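Local coordinates for protein N-acetylglucosamine-6-phosphate deacetylase (Thermotoga maritima, PDB 1O12) that probably removes the acetyl group from N-acetylglucosamine 6-phosphate, using a divalent metal cation bound in each subunit, at residues V87-T97 with S120-I131; L264-G273 with A301-V311. All blocks are in the same frame, centred on the assembly; numbering follows the deposited sequence.

Contact 1: residues V87-T97 with S120-I131; sequences VTTFLATTVST and SLLGVHLEGPYI. With FE (Fe (III) ion), chain C.
F90 and A92 of strand 87-93 bridge in parallel to L121 and V124 of strand 121-127, the two short axes inclined at 40° and 4.4 Å apart at their closest. F90 N donates to S120 O and F90 O accepts from L122 N; further along, H125 N donates to A92 O, and H125 O takes T94 N at 2.8 Å. The side chains sort by sheet face. On one, L121 CD1 lies over the F90 ring, 4.3 Å from its centroid, a CH-pi contact, and also touches A92 CB, while S120 OG meets the ring at its edge. On the other, T93 CG2, anti to the backbone N, sits 3.8 Å from the centroid of the H125 imidazole, 22° off its normal. P60 O and T163 OG1 hold the two ring nitrogens of H125. Beyond the bridges, a water ties T94 OG1 to V95 O and G128 O. E127, its CG anti to the backbone N (chi1 -159°) and its chain extended beyond, sends OE2 to the iron at 2.2 Å; H188 and H209 also bind the metal, and H139 NE2 is hydrogen-bonded to OE2. The pair belongs to the beta-alpha-beta unit of strand 87-93, helix 99-115 and strand 121-127: L121 and V124 rest on helix 99-115, F90 on helix 75-83, and strands 52-59 and 159-164 flank it.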
loop_
_atom_site.group_PDB
_atom_site.type_symbol
_atom_site.label_atom_id
_atom_site.label_comp_id
_atom_site.label_asym_id
_atom_site.label_seq_id
_atom_site.Cartn_x
_atom_site.Cartn_y
_atom_site.Cartn_z
ATOM N N VAL A 87 -6.826 -1.843 29.830
ATOM C CA VAL A 87 -7.410 -2.979 29.115
ATOM C C VAL A 87 -8.521 -3.649 29.919
ATOM O O VAL A 87 -8.294 -4.152 31.015
ATOM C CB VAL A 87 -6.351 -4.061 28.803
ATOM C CG1 VAL A 87 -7.027 -5.257 28.139
ATOM C CG2 VAL A 87 -5.234 -3.484 27.878
ATOM N N THR A 88 -9.724 -3.661 29.367
ATOM C CA THR A 88 -10.857 -4.266 30.036
ATOM C C THR A 88 -11.398 -5.547 29.358
ATOM O O THR A 88 -12.386 -6.121 29.807
ATOM C CB THR A 88 -11.983 -3.245 30.177
ATOM O OG1 THR A 88 -12.267 -2.673 28.898
ATOM C CG2 THR A 88 -11.586 -2.156 31.142
ATOM N N THR A 89 -10.780 -5.962 28.260
ATOM C CA THR A 89 -11.159 -7.184 27.572
ATOM C C THR A 89 -9.901 -7.678 26.879
ATOM O O THR A 89 -9.233 -6.923 26.167
ATOM C CB THR A 89 -12.237 -7.000 26.476
ATOM O OG1 THR A 89 -13.437 -6.469 27.040
ATOM C CG2 THR A 89 -12.575 -8.353 25.845
ATOM N N PHE A 90 -9.561 -8.938 27.106
ATOM C CA PHE A 90 -8.399 -9.510 26.456
ATOM C C PHE A 90 -8.591 -10.994 26.154
ATOM O O PHE A 90 -9.522 -11.658 26.641
ATOM C CB PHE A 90 -7.137 -9.262 27.280
ATOM C CG PHE A 90 -6.944 -10.207 28.454
ATOM C CD1 PHE A 90 -6.028 -11.271 28.371
ATOM C CD2 PHE A 90 -7.580 -9.975 29.661
ATOM C CE1 PHE A 90 -5.750 -12.074 29.495
ATOM C CE2 PHE A 90 -7.312 -10.755 30.764
ATOM C CZ PHE A 90 -6.392 -11.811 30.685
ATOM N N LEU A 91 -7.707 -11.478 25.297
ATOM C CA LEU A 91 -7.691 -12.853 24.847
ATOM C C LEU A 91 -6.288 -13.377 25.130
ATOM O O LEU A 91 -5.301 -12.920 24.525
ATOM C CB LEU A 91 -7.990 -12.886 23.340
ATOM C CG LEU A 91 -9.247 -13.506 22.724
ATOM C CD1 LEU A 91 -10.464 -13.293 23.599
ATOM C CD2 LEU A 91 -9.430 -12.921 21.314
ATOM N N ALA A 92 -6.213 -14.307 26.079
ATOM C CA ALA A 92 -4.968 -14.970 26.459
ATOM C C ALA A 92 -4.624 -15.784 25.220
ATOM O O ALA A 92 -5.358 -16.661 24.823
ATOM C CB ALA A 92 -5.210 -15.869 27.656
ATOM N N THR A 93 -3.501 -15.471 24.606
ATOM C CA THR A 93 -3.088 -16.091 23.360
ATOM C C THR A 93 -2.061 -17.178 23.536
ATOM O O THR A 93 -1.094 -17.024 24.270
ATOM C CB THR A 93 -2.537 -14.994 22.411
ATOM O OG1 THR A 93 -3.416 -13.860 22.475
ATOM C CG2 THR A 93 -2.449 -15.488 20.962
ATOM N N THR A 94 -2.266 -18.280 22.839
ATOM C CA THR A 94 -1.347 -19.401 22.921
ATOM C C THR A 94 -0.350 -19.344 21.777
ATOM O O THR A 94 -0.402 -18.455 20.924
ATOM C CB THR A 94 -2.115 -20.712 22.785
ATOM O OG1 THR A 94 -2.808 -20.719 21.525
ATOM C CG2 THR A 94 -3.136 -20.856 23.911
ATOM N N VAL A 95 0.582 -20.288 21.777
ATOM C CA VAL A 95 1.527 -20.410 20.675
ATOM C C VAL A 95 1.326 -21.856 20.194
ATOM O O VAL A 95 0.516 -22.571 20.773
ATOM C CB VAL A 95 2.980 -20.177 21.132
ATOM C CG1 VAL A 95 3.180 -18.716 21.444
ATOM C CG2 VAL A 95 3.298 -21.024 22.345
ATOM N N SER A 96 2.012 -22.283 19.137
ATOM C CA SER A 96 1.862 -23.663 18.674
ATOM C C SER A 96 2.220 -24.618 19.821
ATOM O O SER A 96 3.212 -24.425 20.541
ATOM C CB SER A 96 2.757 -23.937 17.472
ATOM O OG SER A 96 2.295 -23.214 16.347
ATOM N N THR A 97 1.393 -25.644 19.990
ATOM C CA THR A 97 1.615 -26.583 21.068
ATOM C C THR A 97 0.851 -27.892 20.854
ATOM O O THR A 97 0.312 -28.140 19.774
ATOM C CB THR A 97 1.217 -25.905 22.418
ATOM O OG1 THR A 97 1.782 -26.645 23.509
ATOM C CG2 THR A 97 -0.327 -25.797 22.553
ATOM N N SER A 120 -11.990 -9.612 32.696
ATOM C CA SER A 120 -11.676 -8.989 31.426
ATOM C C SER A 120 -11.295 -10.082 30.416
ATOM O O SER A 120 -11.151 -9.824 29.230
ATOM C CB SER A 120 -10.551 -7.946 31.603
ATOM O OG SER A 120 -9.433 -8.468 32.319
ATOM N N LEU A 121 -11.171 -11.316 30.882
ATOM C CA LEU A 121 -10.823 -12.414 29.990
ATOM C C LEU A 121 -12.014 -12.896 29.151
ATOM O O LEU A 121 -12.943 -13.515 29.654
ATOM C CB LEU A 121 -10.259 -13.567 30.797
ATOM C CG LEU A 121 -10.011 -14.857 30.022
ATOM C CD1 LEU A 121 -8.741 -14.725 29.185
ATOM C CD2 LEU A 121 -9.855 -16.022 31.008
ATOM N N LEU A 122 -11.979 -12.606 27.863
ATOM C CA LEU A 122 -13.046 -13.002 26.967
ATOM C C LEU A 122 -12.861 -14.458 26.591
ATOM O O LEU A 122 -13.813 -15.180 26.347
ATOM C CB LEU A 122 -12.995 -12.172 25.699
ATOM C CG LEU A 122 -14.270 -11.870 24.887
ATOM C CD1 LEU A 122 -14.006 -12.153 23.423
ATOM C CD2 LEU A 122 -15.458 -12.630 25.395
ATOM N N GLY A 123 -11.619 -14.888 26.533
ATOM C CA GLY A 123 -11.364 -16.259 26.161
ATOM C C GLY A 123 -9.930 -16.498 25.741
ATOM O O GLY A 123 -8.986 -15.844 26.222
ATOM N N VAL A 124 -9.781 -17.415 24.794
ATOM C CA VAL A 124 -8.475 -17.794 24.333
ATOM C C VAL A 124 -8.275 -17.608 22.848
ATOM O O VAL A 124 -9.147 -17.950 22.057
ATOM C CB VAL A 124 -8.205 -19.262 24.710
ATOM C CG1 VAL A 124 -6.940 -19.788 24.004
ATOM C CG2 VAL A 124 -8.064 -19.355 26.224
ATOM N N HIS A 125 -7.123 -17.046 22.488
ATOM C CA HIS A 125 -6.760 -16.839 21.082
ATOM C C HIS A 125 -5.708 -17.891 20.786
ATOM O O HIS A 125 -4.602 -17.896 21.371
ATOM C CB HIS A 125 -6.201 -15.427 20.844
ATOM C CG HIS A 125 -5.660 -15.205 19.465
ATOM N ND1 HIS A 125 -5.197 -13.974 19.039
ATOM C CD2 HIS A 125 -5.472 -16.057 18.428
ATOM C CE1 HIS A 125 -4.744 -14.080 17.801
ATOM N NE2 HIS A 125 -4.898 -15.333 17.406
ATOM N N LEU A 126 -6.093 -18.809 19.902
ATOM C CA LEU A 126 -5.231 -19.909 19.522
ATOM C C LEU A 126 -4.409 -19.536 18.292
ATOM O O LEU A 126 -4.886 -19.629 17.148
ATOM C CB LEU A 126 -6.073 -21.178 19.266
ATOM C CG LEU A 126 -6.932 -21.767 20.406
ATOM C CD1 LEU A 126 -7.871 -22.827 19.863
ATOM C CD2 LEU A 126 -6.052 -22.388 21.458
ATOM N N GLU A 127 -3.183 -19.085 18.557
ATOM C CA GLU A 127 -2.246 -18.706 17.510
ATOM C C GLU A 127 -1.444 -19.959 17.216
ATOM O O GLU A 127 -0.574 -20.340 17.983
ATOM C CB GLU A 127 -1.298 -17.604 17.990
ATOM C CG GLU A 127 -0.654 -16.817 16.839
ATOM C CD GLU A 127 0.632 -16.136 17.230
ATOM O OE1 GLU A 127 0.677 -15.378 18.221
ATOM O OE2 GLU A 127 1.628 -16.362 16.533
ATOM N N GLY A 128 -1.729 -20.591 16.095
ATOM C CA GLY A 128 -1.047 -21.825 15.788
ATOM C C GLY A 128 -1.968 -22.886 16.374
ATOM O O GLY A 128 -2.898 -22.541 17.100
ATOM N N PRO A 129 -1.708 -24.175 16.153
ATOM C CA PRO A 129 -0.595 -24.752 15.395
ATOM C C PRO A 129 -0.835 -24.953 13.898
ATOM O O PRO A 129 0.023 -25.512 13.219
ATOM C CB PRO A 129 -0.374 -26.076 16.106
ATOM C CG PRO A 129 -1.842 -26.523 16.336
ATOM C CD PRO A 129 -2.543 -25.232 16.761
ATOM N N TYR A 130 -1.981 -24.522 13.381
ATOM C CA TYR A 130 -2.260 -24.696 11.960
ATOM C C TYR A 130 -1.662 -23.582 11.083
ATOM O O TYR A 130 -2.353 -22.879 10.323
ATOM C CB TYR A 130 -3.763 -24.812 11.748
ATOM C CG TYR A 130 -4.393 -25.715 12.768
ATOM C CD1 TYR A 130 -4.008 -27.055 12.872
ATOM C CD2 TYR A 130 -5.319 -25.218 13.687
ATOM C CE1 TYR A 130 -4.519 -27.876 13.872
ATOM C CE2 TYR A 130 -5.839 -26.027 14.692
ATOM C CZ TYR A 130 -5.433 -27.351 14.787
ATOM O OH TYR A 130 -5.888 -28.124 15.833
ATOM N N ILE A 131 -0.352 -23.440 11.163
ATOM C CA ILE A 131 0.296 -22.422 10.394
ATOM C C ILE A 131 1.336 -22.992 9.469
ATOM O O ILE A 131 1.541 -24.204 9.407
ATOM C CB ILE A 131 0.917 -21.345 11.324
ATOM C CG1 ILE A 131 1.879 -21.980 12.335
ATOM C CG2 ILE A 131 -0.209 -20.595 12.025
ATOM C CD1 ILE A 131 2.495 -20.970 13.327
HETATM FE FE FE C . 3.001 -14.864 15.695
HETATM O O HOH W 1 -2.132 -23.263 19.684
#

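Contact 2: residues L264-G273 with A301-V311; sequences LVTDSISAAG and AGSTLFFSQAV
S303 OG donates to T266 O at 2.8 Å, lying tilted from the plane of that carbonyl, and T266 OG1 donates to L305 O at 2.6 Å from above that carbonyl's plane, so the two hydroxyls tie the segments in both directions. With chi1 at 84°, S303 OG lies between its own N and carbonyl carbon, where it also accepts L305 N at 3.1 Å, forming an ST turn. Replacing S303 by an alanine would probably leave T266 O and L305 N without this shared partner and set the turn free to shift. The backbones add a bond from I269 N to S303 O at 3.0 Å and a weak bond from S303 N to D267 O. Close by, D267 OD2 comes within 3.2 Å of G302 CA. Farther out, A272 CB packs on T304 CA at 3.5 Å, F306 CZ reaches G273 CA, and F307 CZ meets L264 CB. H63 bonds D267 OD1, G64 O holds S268 OG, and helix 322-336 backs L264 and F307. This is a loop following a barrel strand of an amidohydrolase, bringing the predicted proton donor/acceptor D267 beside G302, which with A301 is predicted to bind substrate.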
loop_
_atom_site.group_PDB
_atom_site.type_symbol
_atom_site.label_atom_id
_atom_site.label_comp_id
_atom_site.label_asym_id
_atom_site.label_seq_id
_atom_site.Cartn_x
_atom_site.Cartn_y
_atom_site.Cartn_z
ATOM N N LEU A 264 -5.287 -2.494 17.166
ATOM C CA LEU A 264 -4.067 -2.436 17.981
ATOM C C LEU A 264 -3.938 -3.745 18.745
ATOM O O LEU A 264 -4.933 -4.344 19.154
ATOM C CB LEU A 264 -4.100 -1.238 18.923
ATOM C CG LEU A 264 -3.111 -0.123 18.579
ATOM C CD1 LEU A 264 -2.910 -0.037 17.092
ATOM C CD2 LEU A 264 -3.580 1.205 19.133
ATOM N N VAL A 265 -2.712 -4.186 18.945
ATOM C CA VAL A 265 -2.463 -5.452 19.613
ATOM C C VAL A 265 -1.121 -5.311 20.357
ATOM O O VAL A 265 -0.289 -4.467 20.013
ATOM C CB VAL A 265 -2.413 -6.570 18.508
ATOM C CG1 VAL A 265 -1.209 -7.406 18.646
ATOM C CG2 VAL A 265 -3.699 -7.395 18.519
ATOM N N THR A 266 -0.887 -6.143 21.354
ATOM C CA THR A 266 0.348 -6.048 22.094
ATOM C C THR A 266 1.356 -7.147 21.714
ATOM O O THR A 266 2.536 -6.850 21.508
ATOM C CB THR A 266 0.017 -6.053 23.620
ATOM O OG1 THR A 266 0.788 -5.050 24.287
ATOM C CG2 THR A 266 0.243 -7.406 24.238
ATOM N N ASP A 267 0.890 -8.395 21.579
ATOM C CA ASP A 267 1.741 -9.543 21.245
ATOM C C ASP A 267 2.829 -9.619 22.311
ATOM O O ASP A 267 3.936 -10.097 22.085
ATOM C CB ASP A 267 2.359 -9.386 19.842
ATOM C CG ASP A 267 3.055 -10.687 19.321
ATOM O OD1 ASP A 267 2.494 -11.814 19.422
ATOM O OD2 ASP A 267 4.176 -10.572 18.771
ATOM N N SER A 268 2.480 -9.123 23.482
ATOM C CA SER A 268 3.354 -9.093 24.629
ATOM C C SER A 268 3.640 -10.498 25.177
ATOM O O SER A 268 2.822 -11.421 25.053
ATOM C CB SER A 268 2.681 -8.235 25.704
ATOM O OG SER A 268 3.324 -8.274 26.954
ATOM N N ILE A 269 4.812 -10.671 25.767
ATOM C CA ILE A 269 5.135 -11.953 26.379
ATOM C C ILE A 269 5.393 -11.720 27.874
ATOM O O ILE A 269 5.442 -10.573 28.318
ATOM C CB ILE A 269 6.359 -12.611 25.719
ATOM C CG1 ILE A 269 7.588 -11.712 25.855
ATOM C CG2 ILE A 269 6.036 -12.917 24.269
ATOM C CD1 ILE A 269 8.830 -12.279 25.173
ATOM N N SER A 270 5.519 -12.801 28.639
ATOM C CA SER A 270 5.781 -12.734 30.079
ATOM C C SER A 270 6.912 -11.769 30.458
ATOM O O SER A 270 6.843 -11.096 31.479
ATOM C CB SER A 270 6.124 -14.128 30.603
ATOM O OG SER A 270 7.234 -14.668 29.892
ATOM N N ALA A 271 7.946 -11.702 29.630
ATOM C CA ALA A 271 9.086 -10.830 29.886
ATOM C C ALA A 271 8.748 -9.340 29.962
ATOM O O ALA A 271 9.490 -8.569 30.570
ATOM C CB ALA A 271 10.152 -11.051 28.812
ATOM N N ALA A 272 7.645 -8.920 29.350
ATOM C CA ALA A 272 7.293 -7.511 29.354
ATOM C C ALA A 272 7.234 -6.975 30.771
ATOM O O ALA A 272 6.583 -7.556 31.634
ATOM C CB ALA A 272 5.969 -7.303 28.654
ATOM N N GLY A 273 7.934 -5.869 31.006
ATOM C CA GLY A 273 7.963 -5.264 32.328
ATOM C C GLY A 273 9.024 -5.869 33.245
ATOM O O GLY A 273 9.030 -5.591 34.445
ATOM N N ALA A 301 10.562 -12.426 18.819
ATOM C CA ALA A 301 9.784 -13.394 19.581
ATOM C C ALA A 301 8.728 -12.697 20.449
ATOM O O ALA A 301 8.771 -12.818 21.674
ATOM C CB ALA A 301 10.710 -14.219 20.460
ATOM N N GLY A 302 7.783 -11.988 19.820
ATOM C CA GLY A 302 6.755 -11.277 20.565
ATOM C C GLY A 302 7.238 -9.863 20.849
ATOM O O GLY A 302 8.041 -9.337 20.082
ATOM N N SER A 303 6.770 -9.250 21.935
ATOM C CA SER A 303 7.201 -7.898 22.304
ATOM C C SER A 303 7.100 -7.701 23.808
ATOM O O SER A 303 6.634 -8.577 24.540
ATOM C CB SER A 303 6.312 -6.828 21.649
ATOM O OG SER A 303 5.132 -6.601 22.422
ATOM N N THR A 304 7.530 -6.536 24.266
ATOM C CA THR A 304 7.422 -6.199 25.690
ATOM C C THR A 304 6.589 -4.909 25.763
ATOM O O THR A 304 6.597 -4.185 26.745
ATOM C CB THR A 304 8.815 -6.001 26.350
ATOM O OG1 THR A 304 9.508 -4.916 25.719
ATOM C CG2 THR A 304 9.638 -7.269 26.209
ATOM N N LEU A 305 5.845 -4.667 24.690
ATOM C CA LEU A 305 4.998 -3.501 24.535
ATOM C C LEU A 305 3.780 -3.518 25.464
ATOM O O LEU A 305 3.014 -4.471 25.437
ATOM C CB LEU A 305 4.540 -3.451 23.076
ATOM C CG LEU A 305 3.672 -2.273 22.633
ATOM C CD1 LEU A 305 4.432 -0.982 22.792
ATOM C CD2 LEU A 305 3.264 -2.480 21.197
ATOM N N PHE A 306 3.613 -2.487 26.296
ATOM C CA PHE A 306 2.435 -2.398 27.168
ATOM C C PHE A 306 1.327 -1.810 26.302
ATOM O O PHE A 306 1.594 -0.941 25.476
ATOM C CB PHE A 306 2.668 -1.480 28.375
ATOM C CG PHE A 306 3.501 -2.093 29.472
ATOM C CD1 PHE A 306 3.710 -3.463 29.539
ATOM C CD2 PHE A 306 4.063 -1.285 30.471
ATOM C CE1 PHE A 306 4.458 -4.022 30.575
ATOM C CE2 PHE A 306 4.816 -1.848 31.512
ATOM C CZ PHE A 306 5.008 -3.211 31.558
ATOM N N PHE A 307 0.090 -2.266 26.472
ATOM C CA PHE A 307 -0.967 -1.753 25.625
ATOM C C PHE A 307 -0.979 -0.238 25.637
ATOM O O PHE A 307 -1.081 0.414 24.593
ATOM C CB PHE A 307 -2.328 -2.274 26.037
ATOM C CG PHE A 307 -3.343 -2.162 24.940
ATOM C CD1 PHE A 307 -4.033 -0.972 24.733
ATOM C CD2 PHE A 307 -3.532 -3.217 24.049
ATOM C CE1 PHE A 307 -4.891 -0.838 23.646
ATOM C CE2 PHE A 307 -4.382 -3.106 22.961
ATOM C CZ PHE A 307 -5.065 -1.916 22.751
ATOM N N SER A 308 -0.873 0.324 26.829
ATOM C CA SER A 308 -0.861 1.776 26.990
ATOM C C SER A 308 0.175 2.468 26.091
ATOM O O SER A 308 -0.091 3.547 25.546
ATOM C CB SER A 308 -0.574 2.122 28.444
ATOM O OG SER A 308 -0.765 3.492 28.658
ATOM N N GLN A 309 1.349 1.853 25.947
ATOM C CA GLN A 309 2.410 2.417 25.130
ATOM C C GLN A 309 2.031 2.281 23.666
ATOM O O GLN A 309 2.343 3.143 22.857
ATOM C CB GLN A 309 3.738 1.706 25.401
ATOM C CG GLN A 309 4.964 2.447 24.837
ATOM C CD GLN A 309 5.050 3.886 25.345
ATOM O OE1 GLN A 309 5.105 4.124 26.549
ATOM N NE2 GLN A 309 5.056 4.848 24.422
ATOM N N ALA A 310 1.338 1.195 23.344
ATOM C CA ALA A 310 0.880 0.940 21.994
ATOM C C ALA A 310 0.026 2.112 21.528
ATOM O O ALA A 310 0.201 2.608 20.419
ATOM C CB ALA A 310 0.076 -0.322 21.953
ATOM N N VAL A 311 -0.887 2.563 22.377
ATOM C CA VAL A 311 -1.762 3.666 22.018
ATOM C C VAL A 311 -0.990 4.966 21.797
ATOM O O VAL A 311 -1.217 5.685 20.797
ATOM C CB VAL A 311 -2.849 3.873 23.098
ATOM C CG1 VAL A 311 -3.714 5.091 22.771
ATOM C CG2 VAL A 311 -3.714 2.625 23.171
#

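Overall arrangement
Both contacts belong to the amidohydrolase domain, a TIM-barrel fold, with centres about 14 Å apart. They come in series along the chain: contact 1 is complete before contact 2 begins. Contact 1 pairs two adjacent parallel strands, whereas contact 2 sets the end of strand 262-265 and its following loop against the approach to helix 307-318. Their walls meet where V87 CG2 packs on F307 CB at 3.6 Å, and again near the iron, where E127 OE1 and D267 OD1 stand 4.2 Å apart, the D267 side chain being about 5 Å from the metal. Strand 61-65 touches both. The iron ligand of one contact and the predicted proton donor/acceptor of the other thus face a common site, consistent with metal-dependent deacetylation.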